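Local coordinates for protein glucose 1-dehydrogenase (Haloferax mediterranei, PDB 2B5W) that catalyses the zinc-dependent oxidation of D-glucose and several other aldoses to the corresponding lactone or aldonate, using NADP(+) in preference to NAD(+), at residues 73-78 with 130-135. The protein carries 1 engineered substitution. Residues are numbered along the deposited sequence; the frame is centred on the assembly and turned at random.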
# COMPACT_ATOMS: atom_id res chain seq x y z
N ASN A 73 -0.95 40.61 -13.14
CA ASN A 73 -1.85 41.20 -12.16
C ASN A 73 -1.02 41.48 -10.90
O ASN A 73 0.07 42.08 -11.02
CB ASN A 73 -3.05 40.27 -11.92
CG ASN A 73 -4.20 40.95 -11.19
OD1 ASN A 73 -4.45 42.15 -11.37
ND2 ASN A 73 -4.92 40.17 -10.35
N ASP A 74 -1.45 41.08 -9.72
CA ASP A 74 -0.66 41.34 -8.51
C ASP A 74 0.19 40.15 -8.04
O ASP A 74 0.61 40.06 -6.88
CB ASP A 74 -1.55 41.91 -7.38
CG ASP A 74 -2.67 40.99 -6.95
OD1 ASP A 74 -2.85 39.88 -7.54
OD2 ASP A 74 -3.43 41.30 -6.00
N THR A 75 0.51 39.26 -8.98
CA THR A 75 1.32 38.09 -8.69
C THR A 75 2.80 38.38 -8.94
O THR A 75 3.15 39.40 -9.52
CB THR A 75 0.90 36.89 -9.56
OG1 THR A 75 1.31 37.09 -10.92
CG2 THR A 75 -0.64 36.73 -9.58
N GLU A 76 3.64 37.43 -8.55
CA GLU A 76 5.08 37.48 -8.82
C GLU A 76 5.47 36.83 -10.13
O GLU A 76 6.65 36.75 -10.47
CB GLU A 76 5.84 36.82 -7.70
CG GLU A 76 5.77 37.62 -6.41
CD GLU A 76 6.50 36.94 -5.29
OE1 GLU A 76 5.95 35.98 -4.74
OE2 GLU A 76 7.63 37.37 -4.99
N LEU A 77 4.50 36.35 -10.89
CA LEU A 77 4.77 35.90 -12.25
C LEU A 77 5.07 37.08 -13.14
O LEU A 77 4.83 38.25 -12.78
CB LEU A 77 3.55 35.13 -12.78
CG LEU A 77 3.22 33.85 -12.05
CD1 LEU A 77 1.88 33.30 -12.54
CD2 LEU A 77 4.31 32.82 -12.26
N GLU A 78 5.62 36.78 -14.31
CA GLU A 78 5.98 37.77 -15.31
C GLU A 78 5.28 37.54 -16.64
O GLU A 78 5.03 36.40 -17.04
CB GLU A 78 7.50 37.73 -15.55
CG GLU A 78 8.29 38.01 -14.30
CD GLU A 78 9.79 38.07 -14.55
OE1 GLU A 78 10.45 37.02 -14.55
OE2 GLU A 78 10.30 39.18 -14.75
N SER A 130 -5.87 31.84 -13.22
CA SER A 130 -5.63 30.94 -12.08
C SER A 130 -4.80 31.63 -11.03
O SER A 130 -4.00 32.51 -11.37
CB SER A 130 -4.87 29.65 -12.50
OG SER A 130 -5.76 28.68 -13.07
N PRO A 131 -4.99 31.24 -9.76
CA PRO A 131 -4.10 31.71 -8.70
C PRO A 131 -2.65 31.43 -9.12
O PRO A 131 -2.34 30.37 -9.68
CB PRO A 131 -4.51 30.84 -7.50
CG PRO A 131 -5.97 30.56 -7.76
CD PRO A 131 -6.00 30.31 -9.25
N GLU A 132 -1.74 32.36 -8.83
CA GLU A 132 -0.33 32.09 -9.11
C GLU A 132 0.20 30.84 -8.42
O GLU A 132 1.08 30.15 -8.94
CB GLU A 132 0.57 33.27 -8.81
CG GLU A 132 0.57 33.67 -7.36
CD GLU A 132 1.52 34.83 -7.03
OE1 GLU A 132 2.60 34.89 -7.65
OE2 GLU A 132 1.17 35.67 -6.17
N LYS A 133 -0.35 30.50 -7.26
CA LYS A 133 0.10 29.33 -6.52
C LYS A 133 -0.20 28.01 -7.23
O LYS A 133 0.39 27.01 -6.91
CB LYS A 133 -0.52 29.32 -5.12
CG LYS A 133 -2.01 29.11 -5.09
CD LYS A 133 -2.59 29.42 -3.68
CE LYS A 133 -2.22 28.33 -2.68
NZ LYS A 133 -2.75 28.58 -1.29
N TYR A 134 -1.13 28.05 -8.18
CA TYR A 134 -1.52 26.89 -9.00
C TYR A 134 -1.05 27.01 -10.44
O TYR A 134 -1.47 26.20 -11.28
CB TYR A 134 -3.04 26.67 -8.96
CG TYR A 134 -3.59 26.50 -7.55
CD1 TYR A 134 -2.95 25.70 -6.63
CD2 TYR A 134 -4.69 27.22 -7.13
CE1 TYR A 134 -3.42 25.57 -5.34
CE2 TYR A 134 -5.16 27.09 -5.84
CZ TYR A 134 -4.52 26.27 -4.94
OH TYR A 134 -4.95 26.14 -3.61
N LEU A 135 -0.18 27.97 -10.73
CA LEU A 135 0.46 28.09 -12.03
C LEU A 135 1.90 27.69 -11.84
O LEU A 135 2.63 28.30 -11.04
CB LEU A 135 0.37 29.52 -12.60
CG LEU A 135 -1.04 29.91 -13.04
CD1 LEU A 135 -1.19 31.36 -13.35
CD2 LEU A 135 -1.51 29.03 -14.23
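In the GroES-like domain of this zinc-containing alcohol dehydrogenase, an ST turn in the loop 73-78 meets the turn that separates strands 127-131 and 135-137, and E132 reaches across to T75 and the backbone of E76, while L77 CD1 lies near its CB. It is a worked example of a side-chain carboxylate tying down a loop through a single backbone amide. E132 OE1 accepts a hydrogen bond from E76 N at 2.9 Å, fairly straight (161°), which arrives on the syn side but 33° out of the carboxylate plane. T75 lies alongside the same side chain, the two running in opposite directions: its CB comes within 3.2 Å of E132 OE1, and its CG2 rests 3.7 Å from E132 CB. With chi1 at 72°, T75 OG1 sits between its own N and carbonyl carbon, where it accepts a hydrogen bond from L77 N (3.3 Å), closing the ST turn; OG1 is also hydrogen-bonded to P72 O. E76 OE1 lies 4.6 Å from E132 OE1, a proximity of like charges that may modestly raise the proton affinity of either. Farther along the loop, L77 CD1 packs against L135 CD1 (3.7 Å), the side chains crossing at about a right angle. Both leucines also touch A28 of strand 27-37, while L135 also touches V83 and P85 of strand 82-85, within the same mixed sheet.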